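Local coordinates for protein alpha-rhamnosidase (Dictyoglomus thermophilum, PDB 6I60) that probably hydrolyses terminal non-reducing alpha-L-rhamnose residues in alpha-L-rhamnosides, at residues Arg193-Gly198 against Tyr229-Val234; Pro344-Lys349 against His459-Ser464; Arg180-Ile185 against Phe319-Trp324. All blocks are in the same frame, centred on the assembly; numbering follows the deposited sequence.

Contact 1: Arg193-Gly198 against Tyr229-Val234; sequences RVYIAG and YTVYDV
Two backbone pairs, Val194 with Tyr232 and Ile196 with Thr230, join these strands through four hydrogen bonds. Around Val194, its N reaches Tyr232 O at 3.1 Å and its O takes Tyr232 N. Around Ile196 the bonds are straighter: the N-H...O angle from Ile196 N to Thr230 O is 161°, and Thr230 N comes to Ile196 O at 2.9 Å. The strands run antiparallel, 155° between their directions, within a five-stranded mixed sheet of the alpha-L-rhamnosidase N-terminal domain, where strand 264-273 flanks 189-199 on its other edge. Side chains therefore alternate between two faces. On one, the Ile196 methyl CG2 sits at the edge of the Tyr232 ring, 4.0 Å from CE2, and the Tyr232 hydroxyl bonds to that of Tyr202. On the other, Val231 CG2, anti to its backbone nitrogen, lies alongside Tyr195 and touches CE2 at 3.4 Å, while Tyr229 CE2 comes up to the Tyr195 ring edge, 3.9 Å from CD2. With an alanine at Tyr195, a gap would probably open beside Val231 and the Tyr229 ring would lose a neighbour at its edge. The charged pair lies on this same face: Arg193 NH1 forms a salt bridge to Asp233 OD1 at 3.0 Å, guanidinium and carboxylate planes 69° apart. Arg193 also pairs with Glu136 through NH2, and Asp233 OD1 bonds to Ser235.

Contact 2: Pro344-Lys349 against His459-Ser464; sequences PIRITK and HTAVES
Thr348 stands over the His459 ring, the two side chains crossing at about a right angle. Its methyl CG2 makes a CH-pi contact, 3.9 Å from the ring centroid and 23° off the normal, displaced toward the NE2 side. The imidazole is brought under Thr348 by a first torsion of 55°, which places CG between the backbone nitrogen and the carbonyl carbon; helix 473-488 touches His459 through Leu487. Ala461 CB instead lies alongside the arginine chain, 3.9 Å from Arg346 CB, and at the edge of the guanidinium near its plane. Pro344 CG covers the centre of one guanidinium face. Ile345 and Thr460 cross at a slant, with Ile345 CG1 3.9 Å from Thr460 OG1, a hydroxyl whose own bond goes to Ser492 N. Ala461 N bonds to Pro344 O at 2.8 Å and Arg346 N to His459 O at 3.0 Å, whereas His459 N to Arg346 O is weak. Past Thr460 the chain leaves the pairing through an inverse gamma turn centred on Ala461. This is a short antiparallel pairing of the start of strand 345-351, an outer strand of a four-stranded antiparallel sheet, with the chain after strand 453-458, which turns a corner at His459.

Contact 3: Arg180-Ile185 against Phe319-Trp324; sequences RKSFSI and FDDSTW
The Arg180 guanidinium and the Phe319 ring lie only 20° from parallel, yet they are displaced and meet obliquely, NE coming 3.3 Å from CD1. NH2 approaches Phe319 CB at 3.4 Å, and at the guanidinium edge, in its plane, is Ser182 CB. Trp324 meets the arginine's aliphatic part obliquely, its CZ3 3.5 Å from Arg180 CB, while Asp321 OD1 lies above one face of the indole, offset toward the rim. The arginine gets there because CG is anti to the backbone nitrogen (chi1 175°) and the chain bends at CG-CD. Strand 171-184, which carries Arg180 and Ser182, pairs with strands 242-250 and 288-298. The irregular loop 319-324, with an inverse gamma turn at Asp320, leads into strand 325-329, which borders 288-298 as well, so the loop comes to the arginine from the start of a strand one removed. Polar links are modest. Asp321 OD2 accepts a weak hydrogen bond from Ser182 OG at 3.4 Å and makes a long salt bridge, 3.9 Å, with Arg180 NH1, the carboxylate plane tilted 54° from the guanidinium. Arg180 NE bonds to the carbonyl of Trp314, and Lys288 NZ holds the carbonyl of Trp324.

How the contacts relate
Contact 1 is the buried one, contact 2 partly buried and nearest the middle of the chain, and contact 3 a surface site about 40 Å from the chain's centre. Contacts 1 and 3 use consecutive strands, 171-184 and 189-199, that belong to different sheets; their centres are about 20 Å apart. Contact 2 comes later in the chain and uses neither strand. Chemistry follows place: regular main-chain pairing with apolar and aromatic side chains and one salt bridge at its exposed end in contact 1, a shorter pairing ended by a turn in contact 2, and side chains alone in contact 3, where the polar bonds across it are weak or long.

Contact 1: Arg193-Gly198 against Tyr229-Val234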
loop_
_atom_site.group_PDB
_atom_site.type_symbol
_atom_site.label_atom_id
_atom_site.label_comp_id
_atom_site.label_asym_id
_atom_site.label_seq_id
_atom_site.Cartn_x
_atom_site.Cartn_y
_atom_site.Cartn_z
ATOM N N ARG A 193 1.944 -15.124 25.136
ATOM C CA ARG A 193 2.242 -14.740 23.766
ATOM C C ARG A 193 2.230 -15.974 22.877
ATOM O O ARG A 193 2.511 -17.089 23.326
ATOM C CB ARG A 193 3.597 -14.035 23.661
ATOM C CG ARG A 193 3.660 -12.709 24.394
ATOM C CD ARG A 193 2.687 -11.708 23.799
ATOM N NE ARG A 193 2.867 -10.375 24.364
ATOM C CZ ARG A 193 2.225 -9.928 25.437
ATOM N NH1 ARG A 193 1.357 -10.710 26.064
ATOM N NH2 ARG A 193 2.449 -8.699 25.882
ATOM N N VAL A 194 1.906 -15.758 21.604
ATOM C CA VAL A 194 1.755 -16.832 20.629
ATOM C C VAL A 194 2.406 -16.375 19.332
ATOM O O VAL A 194 2.019 -15.346 18.771
ATOM C CB VAL A 194 0.275 -17.195 20.405
ATOM C CG1 VAL A 194 0.057 -17.757 19.021
ATOM C CG2 VAL A 194 -0.186 -18.191 21.452
ATOM N N TYR A 195 3.403 -17.125 18.865
ATOM C CA TYR A 195 4.196 -16.759 17.691
ATOM C C TYR A 195 3.978 -17.829 16.628
ATOM O O TYR A 195 4.619 -18.883 16.658
ATOM C CB TYR A 195 5.675 -16.616 18.048
ATOM C CG TYR A 195 5.945 -15.802 19.298
ATOM C CD1 TYR A 195 5.838 -16.372 20.561
ATOM C CD2 TYR A 195 6.316 -14.467 19.213
ATOM C CE1 TYR A 195 6.083 -15.632 21.704
ATOM C CE2 TYR A 195 6.568 -13.720 20.353
ATOM C CZ TYR A 195 6.448 -14.307 21.594
ATOM O OH TYR A 195 6.696 -13.563 22.725
ATOM N N ILE A 196 3.083 -17.552 15.682
ATOM C CA ILE A 196 2.629 -18.535 14.705
ATOM C C ILE A 196 2.982 -18.056 13.304
ATOM O O ILE A 196 2.944 -16.855 13.016
ATOM C CB ILE A 196 1.111 -18.788 14.833
ATOM C CG1 ILE A 196 0.620 -19.756 13.754
ATOM C CG2 ILE A 196 0.341 -17.474 14.798
ATOM C CD1 ILE A 196 -0.714 -20.393 14.064
ATOM N N ALA A 197 3.341 -19.006 12.439
ATOM C CA ALA A 197 3.519 -18.770 11.004
ATOM C C ALA A 197 2.874 -19.958 10.292
ATOM O O ALA A 197 3.512 -20.993 10.082
ATOM C CB ALA A 197 4.988 -18.612 10.631
ATOM N N GLY A 198 1.598 -19.808 9.945
ATOM C CA GLY A 198 0.886 -20.843 9.223
ATOM C C GLY A 198 0.884 -20.600 7.729
ATOM O O GLY A 198 0.277 -19.637 7.252
ATOM N N TYR A 229 6.173 -14.251 10.483
ATOM C CA TYR A 229 5.315 -14.812 11.516
ATOM C C TYR A 229 4.615 -13.690 12.274
ATOM O O TYR A 229 5.096 -12.556 12.329
ATOM C CB TYR A 229 6.113 -15.693 12.483
ATOM C CG TYR A 229 7.038 -14.943 13.417
ATOM C CD1 TYR A 229 8.322 -14.593 13.021
ATOM C CD2 TYR A 229 6.632 -14.599 14.702
ATOM C CE1 TYR A 229 9.172 -13.911 13.872
ATOM C CE2 TYR A 229 7.474 -13.918 15.559
ATOM C CZ TYR A 229 8.743 -13.577 15.139
ATOM O OH TYR A 229 9.583 -12.899 15.990
ATOM N N THR A 230 3.464 -14.021 12.852
ATOM C CA THR A 230 2.658 -13.074 13.609
ATOM C C THR A 230 2.652 -13.463 15.082
ATOM O O THR A 230 2.570 -14.647 15.421
ATOM C CB THR A 230 1.223 -13.028 13.073
ATOM O OG1 THR A 230 1.246 -12.794 11.659
ATOM C CG2 THR A 230 0.430 -11.921 13.750
ATOM N N VAL A 231 2.749 -12.462 15.954
ATOM C CA VAL A 231 2.699 -12.657 17.398
ATOM C C VAL A 231 1.389 -12.082 17.919
ATOM O O VAL A 231 1.006 -10.962 17.557
ATOM C CB VAL A 231 3.905 -12.010 18.102
ATOM C CG1 VAL A 231 4.107 -10.602 17.603
ATOM C CG2 VAL A 231 3.700 -12.014 19.610
ATOM N N TYR A 232 0.705 -12.847 18.763
ATOM C CA TYR A 232 -0.571 -12.443 19.328
ATOM C C TYR A 232 -0.489 -12.412 20.849
ATOM O O TYR A 232 0.291 -13.147 21.463
ATOM C CB TYR A 232 -1.692 -13.391 18.893
ATOM C CG TYR A 232 -2.040 -13.300 17.427
ATOM C CD1 TYR A 232 -2.734 -12.209 16.923
ATOM C CD2 TYR A 232 -1.678 -14.311 16.546
ATOM C CE1 TYR A 232 -3.055 -12.122 15.581
ATOM C CE2 TYR A 232 -1.997 -14.235 15.203
ATOM C CZ TYR A 232 -2.685 -13.139 14.726
ATOM O OH TYR A 232 -3.001 -13.062 13.388
ATOM N N ASP A 233 -1.304 -11.548 21.448
ATOM C CA ASP A 233 -1.426 -11.451 22.898
ATOM C C ASP A 233 -2.633 -12.277 23.320
ATOM O O ASP A 233 -3.779 -11.881 23.084
ATOM C CB ASP A 233 -1.565 -9.996 23.340
ATOM C CG ASP A 233 -2.122 -9.863 24.746
ATOM O OD1 ASP A 233 -1.636 -10.571 25.653
ATOM O OD2 ASP A 233 -3.050 -9.052 24.944
ATOM N N VAL A 234 -2.376 -13.425 23.940
ATOM C CA VAL A 234 -3.442 -14.338 24.336
ATOM C C VAL A 234 -3.453 -14.476 25.850
ATOM O O VAL A 234 -3.793 -15.537 26.386
ATOM C CB VAL A 234 -3.280 -15.709 23.655
ATOM C CG1 VAL A 234 -3.486 -15.577 22.157
ATOM C CG2 VAL A 234 -1.908 -16.295 23.959
#

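Contact 2: Pro344-Lys349 against His459-Ser464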
loop_
_atom_site.group_PDB
_atom_site.type_symbol
_atom_site.label_atom_id
_atom_site.label_comp_id
_atom_site.label_asym_id
_atom_site.label_seq_id
_atom_site.Cartn_x
_atom_site.Cartn_y
_atom_site.Cartn_z
ATOM N N PRO A 344 -1.782 -5.169 8.615
ATOM C CA PRO A 344 -2.239 -6.471 8.127
ATOM C C PRO A 344 -3.536 -6.349 7.336
ATOM O O PRO A 344 -4.162 -5.289 7.266
ATOM C CB PRO A 344 -2.463 -7.260 9.422
ATOM C CG PRO A 344 -2.878 -6.217 10.412
ATOM C CD PRO A 344 -2.190 -4.929 10.012
ATOM N N ILE A 345 -3.930 -7.469 6.739
ATOM C CA ILE A 345 -5.189 -7.547 6.012
ATOM C C ILE A 345 -6.319 -7.771 7.010
ATOM O O ILE A 345 -6.235 -8.652 7.873
ATOM C CB ILE A 345 -5.141 -8.669 4.965
ATOM C CG1 ILE A 345 -4.050 -8.389 3.930
ATOM C CG2 ILE A 345 -6.493 -8.836 4.303
ATOM C CD1 ILE A 345 -3.387 -9.637 3.388
ATOM N N ARG A 346 -7.379 -6.974 6.895
ATOM C CA ARG A 346 -8.497 -7.038 7.825
ATOM C C ARG A 346 -9.809 -6.937 7.059
ATOM O O ARG A 346 -9.841 -6.599 5.872
ATOM C CB ARG A 346 -8.425 -5.917 8.870
ATOM C CG ARG A 346 -7.375 -6.109 9.941
ATOM C CD ARG A 346 -7.652 -5.207 11.132
ATOM N NE ARG A 346 -6.485 -4.409 11.495
ATOM C CZ ARG A 346 -5.663 -4.705 12.496
ATOM N NH1 ARG A 346 -5.879 -5.784 13.239
ATOM N NH2 ARG A 346 -4.624 -3.923 12.755
ATOM N N ILE A 347 -10.902 -7.239 7.757
ATOM C CA ILE A 347 -12.240 -6.898 7.283
ATOM C C ILE A 347 -12.466 -5.438 7.664
ATOM O O ILE A 347 -12.792 -5.130 8.810
ATOM C CB ILE A 347 -13.315 -7.813 7.873
ATOM C CG1 ILE A 347 -13.072 -9.265 7.455
ATOM C CG2 ILE A 347 -14.705 -7.357 7.442
ATOM C CD1 ILE A 347 -14.128 -10.225 7.960
ATOM N N THR A 348 -12.274 -4.531 6.706
ATOM C CA THR A 348 -12.294 -3.105 7.007
ATOM C C THR A 348 -13.700 -2.520 7.061
ATOM O O THR A 348 -13.894 -1.475 7.692
ATOM C CB THR A 348 -11.462 -2.338 5.976
ATOM O OG1 THR A 348 -12.142 -2.334 4.714
ATOM C CG2 THR A 348 -10.096 -2.988 5.808
ATOM N N LYS A 349 -14.681 -3.157 6.422
ATOM C CA LYS A 349 -16.034 -2.618 6.397
ATOM C C LYS A 349 -17.013 -3.729 6.046
ATOM O O LYS A 349 -16.640 -4.752 5.465
ATOM C CB LYS A 349 -16.160 -1.458 5.400
ATOM C CG LYS A 349 -16.439 -0.112 6.046
ATOM C CD LYS A 349 -16.527 1.000 5.012
ATOM C CE LYS A 349 -16.154 2.347 5.620
ATOM N NZ LYS A 349 -16.962 3.463 5.053
ATOM N N HIS A 459 -8.898 -6.064 2.684
ATOM C CA HIS A 459 -7.640 -5.599 2.106
ATOM C C HIS A 459 -6.725 -5.176 3.252
ATOM O O HIS A 459 -7.092 -5.258 4.428
ATOM C CB HIS A 459 -7.856 -4.454 1.116
ATOM C CG HIS A 459 -8.603 -3.290 1.690
ATOM N ND1 HIS A 459 -9.955 -3.105 1.496
ATOM C CD2 HIS A 459 -8.186 -2.251 2.451
ATOM C CE1 HIS A 459 -10.339 -2.001 2.113
ATOM N NE2 HIS A 459 -9.285 -1.464 2.700
ATOM N N THR A 460 -5.523 -4.723 2.894
ATOM C CA THR A 460 -4.565 -4.213 3.869
ATOM C C THR A 460 -5.144 -3.007 4.597
ATOM O O THR A 460 -5.366 -1.954 3.990
ATOM C CB THR A 460 -3.244 -3.843 3.186
ATOM O OG1 THR A 460 -2.616 -5.028 2.682
ATOM C CG2 THR A 460 -2.303 -3.161 4.168
ATOM N N ALA A 461 -5.394 -3.152 5.898
ATOM C CA ALA A 461 -6.056 -2.109 6.670
ATOM C C ALA A 461 -5.148 -0.904 6.885
ATOM O O ALA A 461 -4.630 -0.700 7.986
ATOM C CB ALA A 461 -6.526 -2.663 8.017
ATOM N N VAL A 462 -4.956 -0.100 5.843
ATOM C CA VAL A 462 -4.168 1.121 5.955
ATOM C C VAL A 462 -5.035 2.232 6.530
ATOM O O VAL A 462 -6.253 2.272 6.327
ATOM C CB VAL A 462 -3.578 1.522 4.588
ATOM C CG1 VAL A 462 -2.526 0.520 4.144
ATOM C CG2 VAL A 462 -4.679 1.634 3.550
ATOM N N GLU A 463 -4.401 3.145 7.259
ATOM C CA GLU A 463 -5.091 4.313 7.781
ATOM C C GLU A 463 -5.242 5.370 6.693
ATOM O O GLU A 463 -4.500 5.397 5.708
ATOM C CB GLU A 463 -4.333 4.904 8.969
ATOM C CG GLU A 463 -4.871 4.489 10.321
ATOM C CD GLU A 463 -3.882 4.749 11.441
ATOM O OE1 GLU A 463 -3.827 3.934 12.386
ATOM O OE2 GLU A 463 -3.158 5.766 11.374
ATOM N N SER A 464 -6.214 6.256 6.887
ATOM C CA SER A 464 -6.424 7.358 5.961
ATOM C C SER A 464 -5.423 8.471 6.250
ATOM O O SER A 464 -5.301 8.927 7.392
ATOM C CB SER A 464 -7.853 7.885 6.069
ATOM O OG SER A 464 -8.125 8.821 5.042
#

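Contact 3: Arg180-Ile185 against Phe319-Trp324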
loop_
_atom_site.group_PDB
_atom_site.type_symbol
_atom_site.label_atom_id
_atom_site.label_comp_id
_atom_site.label_asym_id
_atom_site.label_seq_id
_atom_site.Cartn_x
_atom_site.Cartn_y
_atom_site.Cartn_z
ATOM N N ARG A 180 -4.331 -29.550 16.529
ATOM C CA ARG A 180 -4.796 -29.384 17.897
ATOM C C ARG A 180 -3.746 -29.894 18.872
ATOM O O ARG A 180 -3.115 -30.929 18.634
ATOM C CB ARG A 180 -6.117 -30.127 18.125
ATOM C CG ARG A 180 -6.584 -30.098 19.562
ATOM C CD ARG A 180 -7.721 -31.073 19.819
ATOM N NE ARG A 180 -8.748 -30.510 20.694
ATOM C CZ ARG A 180 -8.554 -30.129 21.956
ATOM N NH1 ARG A 180 -7.363 -30.254 22.532
ATOM N NH2 ARG A 180 -9.564 -29.630 22.653
ATOM N N LYS A 181 -3.566 -29.160 19.969
ATOM C CA LYS A 181 -2.670 -29.561 21.044
ATOM C C LYS A 181 -3.247 -29.060 22.360
ATOM O O LYS A 181 -3.754 -27.938 22.435
ATOM C CB LYS A 181 -1.252 -29.014 20.830
ATOM C CG LYS A 181 -0.351 -29.092 22.055
ATOM C CD LYS A 181 0.406 -30.411 22.101
ATOM C CE LYS A 181 0.950 -30.691 23.492
ATOM N NZ LYS A 181 -0.027 -31.445 24.327
ATOM N N SER A 182 -3.179 -29.898 23.389
ATOM C CA SER A 182 -3.717 -29.573 24.701
ATOM C C SER A 182 -2.582 -29.373 25.697
ATOM O O SER A 182 -1.575 -30.089 25.660
ATOM C CB SER A 182 -4.661 -30.675 25.190
ATOM O OG SER A 182 -4.229 -31.948 24.739
ATOM N N PHE A 183 -2.746 -28.390 26.581
ATOM C CA PHE A 183 -1.792 -28.133 27.647
ATOM C C PHE A 183 -2.552 -27.728 28.901
ATOM O O PHE A 183 -3.723 -27.343 28.846
ATOM C CB PHE A 183 -0.770 -27.054 27.257
ATOM C CG PHE A 183 -1.380 -25.719 26.935
ATOM C CD1 PHE A 183 -1.920 -25.471 25.682
ATOM C CD2 PHE A 183 -1.399 -24.704 27.878
ATOM C CE1 PHE A 183 -2.476 -24.241 25.380
ATOM C CE2 PHE A 183 -1.951 -23.469 27.580
ATOM C CZ PHE A 183 -2.490 -23.239 26.330
ATOM N N SER A 184 -1.872 -27.822 30.042
ATOM C CA SER A 184 -2.481 -27.571 31.340
ATOM C C SER A 184 -1.819 -26.378 32.015
ATOM O O SER A 184 -0.608 -26.170 31.886
ATOM C CB SER A 184 -2.378 -28.805 32.241
ATOM O OG SER A 184 -3.478 -29.676 32.039
ATOM N N ILE A 185 -2.623 -25.598 32.734
ATOM C CA ILE A 185 -2.157 -24.432 33.474
ATOM C C ILE A 185 -2.632 -24.555 34.916
ATOM O O ILE A 185 -3.756 -25.003 35.172
ATOM C CB ILE A 185 -2.660 -23.115 32.843
ATOM C CG1 ILE A 185 -2.354 -23.082 31.343
ATOM C CG2 ILE A 185 -2.038 -21.912 33.533
ATOM C CD1 ILE A 185 -0.882 -22.928 31.020
ATOM N N PHE A 319 -12.134 -32.102 25.253
ATOM C CA PHE A 319 -12.479 -32.672 23.958
ATOM C C PHE A 319 -11.652 -33.928 23.738
ATOM O O PHE A 319 -10.465 -33.962 24.071
ATOM C CB PHE A 319 -12.242 -31.671 22.820
ATOM C CG PHE A 319 -12.463 -32.247 21.447
ATOM C CD1 PHE A 319 -11.395 -32.468 20.593
ATOM C CD2 PHE A 319 -13.739 -32.571 21.013
ATOM C CE1 PHE A 319 -11.595 -32.997 19.331
ATOM C CE2 PHE A 319 -13.945 -33.098 19.752
ATOM C CZ PHE A 319 -12.872 -33.313 18.911
ATOM N N ASP A 320 -12.289 -34.955 23.176
ATOM C CA ASP A 320 -11.612 -36.215 22.890
ATOM C C ASP A 320 -10.517 -36.010 21.852
ATOM O O ASP A 320 -10.741 -36.208 20.653
ATOM C CB ASP A 320 -12.613 -37.267 22.410
ATOM C CG ASP A 320 -12.228 -38.671 22.830
ATOM O OD1 ASP A 320 -12.209 -38.942 24.049
ATOM O OD2 ASP A 320 -11.943 -39.501 21.940
ATOM N N ASP A 321 -9.327 -35.618 22.308
ATOM C CA ASP A 321 -8.224 -35.323 21.401
ATOM C C ASP A 321 -7.669 -36.564 20.715
ATOM O O ASP A 321 -6.850 -36.425 19.803
ATOM C CB ASP A 321 -7.104 -34.607 22.157
ATOM C CG ASP A 321 -6.176 -33.847 21.234
ATOM O OD1 ASP A 321 -6.472 -33.782 20.022
ATOM O OD2 ASP A 321 -5.152 -33.318 21.718
ATOM N N SER A 322 -8.091 -37.763 21.120
ATOM C CA SER A 322 -7.620 -38.983 20.477
ATOM C C SER A 322 -8.217 -39.119 19.083
ATOM O O SER A 322 -8.394 -38.117 18.382
ATOM C CB SER A 322 -7.957 -40.208 21.327
ATOM O OG SER A 322 -6.980 -41.219 21.155
ATOM N N THR A 323 -8.513 -40.356 18.666
ATOM C CA THR A 323 -9.046 -40.721 17.347
ATOM C C THR A 323 -8.489 -39.917 16.168
ATOM O O THR A 323 -8.929 -40.105 15.030
ATOM C CB THR A 323 -10.586 -40.640 17.334
ATOM O OG1 THR A 323 -11.070 -41.044 16.046
ATOM C CG2 THR A 323 -11.104 -39.233 17.625
ATOM N N TRP A 324 -7.519 -39.041 16.417
ATOM C CA TRP A 324 -6.882 -38.234 15.391
ATOM C C TRP A 324 -5.482 -38.767 15.122
ATOM O O TRP A 324 -4.820 -39.299 16.018
ATOM C CB TRP A 324 -6.788 -36.760 15.809
ATOM C CG TRP A 324 -8.101 -36.028 15.899
ATOM C CD1 TRP A 324 -9.351 -36.576 15.929
ATOM C CD2 TRP A 324 -8.284 -34.607 15.979
ATOM N NE1 TRP A 324 -10.300 -35.585 16.020
ATOM C CE2 TRP A 324 -9.671 -34.368 16.052
ATOM C CE3 TRP A 324 -7.410 -33.514 15.994
ATOM C CZ2 TRP A 324 -10.204 -33.082 16.140
ATOM C CZ3 TRP A 324 -7.943 -32.238 16.080
ATOM C CH2 TRP A 324 -9.325 -32.034 16.152
#